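AvrPib protein (PDB 5Z1V) acts as a MAX effector of the rice blast fungus whose avirulence depends on a basic surface patch and a stable apolar core. Local coordinates at residues N38-V46 against S55-V63. Residues are numbered along the deposited sequence; the frame is centred on the assembly and turned at random.
Sequences NIRGKYFTV and SISGSKYTV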
ATOM      1  N   ASN A  38      -0.601  -4.204  -9.717  1.00 10.64           N
ATOM      2  CA  ASN A  38      -1.598  -3.955 -10.744  1.00 11.66           C
ATOM      3  C   ASN A  38      -2.969  -3.948 -10.065  1.00 11.48           C
ATOM      4  O   ASN A  38      -3.425  -4.976  -9.554  1.00 11.01           O
ATOM      5  CB  ASN A  38      -1.512  -5.048 -11.812  1.00 10.29           C
ATOM      6  CG  ASN A  38      -2.424  -4.800 -12.997  1.00 16.70           C
ATOM      7  OD1 ASN A  38      -3.614  -4.542 -12.840  1.00 16.14           O
ATOM      8  ND2 ASN A  38      -1.873  -4.924 -14.197  1.00 21.30           N
ATOM      9  N   ILE A  39      -3.626  -2.801 -10.045  1.00  9.44           N
ATOM     10  CA  ILE A  39      -4.951  -2.694  -9.451  1.00 10.95           C
ATOM     11  C   ILE A  39      -5.908  -2.374 -10.579  1.00  9.15           C
ATOM     12  O   ILE A  39      -5.773  -1.330 -11.229  1.00 11.53           O
ATOM     13  CB  ILE A  39      -5.017  -1.626  -8.350  1.00 10.05           C
ATOM     14  CG1 ILE A  39      -3.893  -1.799  -7.314  1.00 11.16           C
ATOM     15  CG2 ILE A  39      -6.382  -1.690  -7.672  1.00  9.72           C
ATOM     16  CD1 ILE A  39      -3.903  -3.110  -6.597  1.00 13.74           C
ATOM     17  N   ARG A  40      -6.845  -3.298 -10.831  1.00 11.53           N
ATOM     18  CA  ARG A  40      -7.876  -3.159 -11.865  1.00 12.52           C
ATOM     19  C   ARG A  40      -7.285  -2.732 -13.210  1.00 11.59           C
ATOM     20  O   ARG A  40      -7.877  -1.943 -13.950  1.00 17.95           O
ATOM     21  CB  ARG A  40      -8.991  -2.198 -11.422  1.00 11.59           C
ATOM     22  CG  ARG A  40      -9.613  -2.514 -10.049  1.00 13.66           C
ATOM     23  CD  ARG A  40     -10.297  -3.895 -10.003  1.00 18.83           C
ATOM     24  NE  ARG A  40     -10.909  -4.172  -8.692  1.00 15.99           N
ATOM     25  CZ  ARG A  40     -12.189  -3.959  -8.421  1.00 14.07           C
ATOM     26  NH1 ARG A  40     -12.990  -3.481  -9.364  1.00 15.49           N
ATOM     27  NH2 ARG A  40     -12.667  -4.218  -7.217  1.00 10.12           N
ATOM     28  N   GLY A  41      -6.122  -3.278 -13.548  1.00 11.51           N
ATOM     29  CA  GLY A  41      -5.526  -3.033 -14.844  1.00 15.77           C
ATOM     30  C   GLY A  41      -4.564  -1.864 -14.936  1.00 16.48           C
ATOM     31  O   GLY A  41      -4.069  -1.580 -16.033  1.00 18.59           O
ATOM     32  N   LYS A  42      -4.288  -1.169 -13.842  1.00 12.15           N
ATOM     33  CA  LYS A  42      -3.320  -0.080 -13.849  1.00 14.01           C
ATOM     34  C   LYS A  42      -2.214  -0.389 -12.849  1.00 12.06           C
ATOM     35  O   LYS A  42      -2.458  -1.007 -11.817  1.00 11.83           O
ATOM     36  CB  LYS A  42      -3.976   1.260 -13.483  1.00 15.02           C
ATOM     37  CG  LYS A  42      -5.027   1.738 -14.452  1.00 18.59           C
ATOM     38  CD  LYS A  42      -4.400   2.411 -15.660  1.00 22.96           C
ATOM     39  CE  LYS A  42      -5.440   2.630 -16.766  1.00 24.28           C
ATOM     40  NZ  LYS A  42      -5.643   1.394 -17.585  1.00 21.21           N
ATOM     41  N   TYR A  43      -0.999   0.060 -13.138  1.00 12.16           N
ATOM     42  CA  TYR A  43       0.098  -0.170 -12.219  1.00 13.05           C
ATOM     43  C   TYR A  43       0.269   0.998 -11.255  1.00 13.23           C
ATOM     44  O   TYR A  43       0.133   2.168 -11.631  1.00 13.90           O
ATOM     45  CB  TYR A  43       1.400  -0.412 -12.980  1.00 11.52           C
ATOM     46  CG  TYR A  43       1.431  -1.741 -13.692  1.00 16.38           C
ATOM     47  CD1 TYR A  43       1.786  -2.905 -13.018  1.00 21.96           C
ATOM     48  CD2 TYR A  43       1.086  -1.833 -15.028  1.00 22.48           C
ATOM     49  CE1 TYR A  43       1.808  -4.132 -13.669  1.00 23.15           C
ATOM     50  CE2 TYR A  43       1.115  -3.049 -15.687  1.00 24.35           C
ATOM     51  CZ  TYR A  43       1.471  -4.186 -15.006  1.00 25.19           C
ATOM     52  OH  TYR A  43       1.489  -5.386 -15.681  1.00 29.05           O
ATOM     53  N   PHE A  44       0.596   0.656 -10.012  1.00 11.83           N
ATOM     54  CA  PHE A  44       0.785   1.591  -8.915  1.00 11.94           C
ATOM     55  C   PHE A  44       1.989   1.174  -8.092  1.00  9.49           C
ATOM     56  O   PHE A  44       2.219  -0.014  -7.882  1.00 12.97           O
ATOM     57  CB  PHE A  44      -0.436   1.618  -8.002  1.00  9.54           C
ATOM     58  CG  PHE A  44      -1.666   2.075  -8.688  1.00 10.18           C
ATOM     59  CD1 PHE A  44      -2.498   1.167  -9.316  1.00 12.65           C
ATOM     60  CD2 PHE A  44      -1.990   3.422  -8.709  1.00 13.70           C
ATOM     61  CE1 PHE A  44      -3.644   1.588  -9.958  1.00 11.04           C
ATOM     62  CE2 PHE A  44      -3.140   3.853  -9.346  1.00 15.80           C
ATOM     63  CZ  PHE A  44      -3.969   2.933  -9.976  1.00 13.13           C
ATOM     64  N   THR A  45       2.753   2.143  -7.628  1.00  8.13           N
ATOM     65  CA  THR A  45       3.786   1.900  -6.623  1.00  9.46           C
ATOM     66  C   THR A  45       3.197   2.215  -5.256  1.00  8.89           C
ATOM     67  O   THR A  45       2.657   3.303  -5.058  1.00 12.12           O
ATOM     68  CB  THR A  45       5.026   2.769  -6.854  1.00 13.84           C
ATOM     69  OG1 THR A  45       5.509   2.592  -8.194  1.00 14.95           O
ATOM     70  CG2 THR A  45       6.129   2.388  -5.875  1.00 13.62           C
ATOM     71  N   VAL A  46       3.273   1.260  -4.326  1.00  9.52           N
ATOM     72  CA  VAL A  46       2.882   1.467  -2.934  1.00  9.96           C
ATOM     73  C   VAL A  46       4.145   1.459  -2.084  1.00 10.91           C
ATOM     74  O   VAL A  46       4.919   0.497  -2.125  1.00 11.09           O
ATOM     75  CB  VAL A  46       1.902   0.385  -2.439  1.00 10.80           C
ATOM     76  CG1 VAL A  46       1.618   0.591  -0.930  1.00 13.32           C
ATOM     77  CG2 VAL A  46       0.614   0.424  -3.260  1.00 11.61           C
ATOM     78  N   SER A  55       2.095   5.305   1.140  1.00 10.15           N
ATOM     79  CA  SER A  55       1.773   6.224   0.059  1.00 10.85           C
ATOM     80  C   SER A  55       1.565   5.410  -1.213  1.00 11.43           C
ATOM     81  O   SER A  55       1.982   4.252  -1.312  1.00 11.69           O
ATOM     82  CB  SER A  55       2.870   7.275  -0.115  1.00 14.31           C
ATOM     83  OG  SER A  55       4.123   6.647  -0.296  1.00 17.24           O
ATOM     84  N   ILE A  56       0.886   6.007  -2.187  1.00  9.34           N
ATOM     85  CA  ILE A  56       0.646   5.323  -3.446  1.00  9.26           C
ATOM     86  C   ILE A  56       0.811   6.345  -4.559  1.00 11.89           C
ATOM     87  O   ILE A  56       0.534   7.536  -4.383  1.00 12.31           O
ATOM     88  CB  ILE A  56      -0.742   4.616  -3.472  1.00 10.40           C
ATOM     89  CG1 ILE A  56      -0.907   3.727  -4.707  1.00  8.40           C
ATOM     90  CG2 ILE A  56      -1.891   5.622  -3.355  1.00 11.12           C
ATOM     91  CD1 ILE A  56      -2.183   2.823  -4.644  1.00 11.75           C
ATOM     92  N   SER A  57       1.344   5.885  -5.680  1.00  7.99           N
ATOM     93  CA  SER A  57       1.386   6.676  -6.896  1.00 10.65           C
ATOM     94  C   SER A  57      -0.016   6.847  -7.481  1.00 12.43           C
ATOM     95  O   SER A  57      -0.991   6.235  -7.040  1.00 13.52           O
ATOM     96  CB  SER A  57       2.304   6.007  -7.913  1.00 12.35           C
ATOM     97  OG  SER A  57       1.804   4.719  -8.267  1.00 11.31           O
ATOM     98  N   GLY A  58      -0.110   7.690  -8.510  1.00 13.76           N
ATOM     99  CA  GLY A  58      -1.374   7.902  -9.190  1.00 10.46           C
ATOM    100  C   GLY A  58      -2.338   8.772  -8.405  1.00 14.63           C
ATOM    101  O   GLY A  58      -2.026   9.326  -7.348  1.00 16.34           O
ATOM    102  N   SER A  59      -3.547   8.898  -8.950  1.00 11.42           N
ATOM    103  CA  SER A  59      -4.577   9.711  -8.320  1.00 14.81           C
ATOM    104  C   SER A  59      -5.896   8.984  -8.087  1.00 15.48           C
ATOM    105  O   SER A  59      -6.769   9.543  -7.415  1.00 17.21           O
ATOM    106  CB  SER A  59      -4.834  10.978  -9.152  1.00 20.11           C
ATOM    107  OG  SER A  59      -5.236  10.661 -10.472  1.00 18.75           O
ATOM    108  N   LYS A  60      -6.059   7.758  -8.589  1.00 14.96           N
ATOM    109  CA  LYS A  60      -7.329   7.048  -8.449  1.00 10.34           C
ATOM    110  C   LYS A  60      -7.589   6.624  -7.013  1.00 13.25           C
ATOM    111  O   LYS A  60      -8.756   6.539  -6.601  1.00 14.03           O
ATOM    112  CB  LYS A  60      -7.329   5.800  -9.327  1.00 16.32           C
ATOM    113  CG  LYS A  60      -8.677   5.417  -9.904  1.00 24.85           C
ATOM    114  CD  LYS A  60      -8.593   4.078 -10.630  1.00 21.83           C
ATOM    115  CE  LYS A  60      -7.328   3.931 -11.481  1.00 28.08           C
ATOM    116  NZ  LYS A  60      -6.951   5.086 -12.337  1.00 37.69           N
ATOM    117  N   TYR A  61      -6.524   6.317  -6.258  1.00 13.26           N
ATOM    118  CA  TYR A  61      -6.627   5.711  -4.939  1.00 10.87           C
ATOM    119  C   TYR A  61      -5.815   6.498  -3.922  1.00 12.04           C
ATOM    120  O   TYR A  61      -4.896   7.241  -4.267  1.00 13.02           O
ATOM    121  CB  TYR A  61      -6.120   4.258  -4.946  1.00  9.98           C
ATOM    122  CG  TYR A  61      -6.780   3.401  -5.985  1.00 11.50           C
ATOM    123  CD1 TYR A  61      -8.147   3.196  -5.949  1.00 10.92           C
ATOM    124  CD2 TYR A  61      -6.039   2.795  -7.001  1.00 11.70           C
ATOM    125  CE1 TYR A  61      -8.776   2.427  -6.898  1.00 10.33           C
ATOM    126  CE2 TYR A  61      -6.662   2.006  -7.962  1.00 11.18           C
ATOM    127  CZ  TYR A  61      -8.035   1.822  -7.895  1.00 12.64           C
ATOM    128  OH  TYR A  61      -8.682   1.050  -8.828  1.00 13.47           O
ATOM    129  N   THR A  62      -6.167   6.319  -2.659  1.00  7.77           N
ATOM    130  CA  THR A  62      -5.312   6.665  -1.533  1.00  9.78           C
ATOM    131  C   THR A  62      -5.034   5.392  -0.742  1.00 10.65           C
ATOM    132  O   THR A  62      -5.539   4.314  -1.069  1.00 10.13           O
ATOM    133  CB  THR A  62      -5.946   7.731  -0.645  1.00 12.79           C
ATOM    134  OG1 THR A  62      -7.204   7.259  -0.171  1.00 13.70           O
ATOM    135  CG2 THR A  62      -6.148   9.050  -1.421  1.00 11.76           C
ATOM    136  N   VAL A  63      -4.201   5.507   0.285  1.00 11.17           N
ATOM    137  CA  VAL A  63      -3.860   4.351   1.105  1.00 11.93           C
ATOM    138  C   VAL A  63      -3.912   4.727   2.578  1.00 16.77           C
ATOM    139  O   VAL A  63      -3.682   5.883   2.962  1.00 14.22           O
ATOM    140  CB  VAL A  63      -2.463   3.768   0.750  1.00 10.65           C
ATOM    141  CG1 VAL A  63      -2.524   3.013  -0.560  1.00 14.11           C
ATOM    142  CG2 VAL A  63      -1.436   4.865   0.636  1.00 11.91           C
TER
HETATM  143  O   HOH W   1       0.354   4.956 -10.499  1.00 14.89           O
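In the two-sheet β-sandwich of this chain, probably the mature part of the MAX effector without its signal peptide, the antiparallel hairpin of strands 42-48 and 54-56 joins Val46 to Ile56 as a non-hydrogen-bonded pair, with CA atoms 4.5 Å apart. One residue further, the pairing passes to a side chain: Ser57 N donates to Thr45 O, but Thr45 N donates to the hydroxyl Ser57 OG (2.8 Å). With chi1 at 62°, OG sits between its own backbone N and carbonyl carbon and faces strand 42-48; a water links it to Tyr43 O. Beyond this point the chain of 55-63 leaves the hairpin and crosses to strand 62-63 of the other sheet, carrying Tyr61 to Phe44, where Tyr61 CD2 lies above one face of the Phe44 ring, offset toward its rim. The two rings meet obliquely, planes at 59°. Phe44 CZ is 3.5 Å from Tyr61 CE2. Ser57 O and Lys60 CE lie at the Phe44 edge, while Ile56 CG1 approaches Phe44 CB and Val46 CG2. Ile39 CG2 reaches Tyr61 CE2 (3.7 Å), and Tyr61 also touches Ile17 and Ile24 of the other sheet. Apolar packing therefore ties the sheets together, while Ser57 supplies partners to both N and O of Thr45 where regular pairing ends.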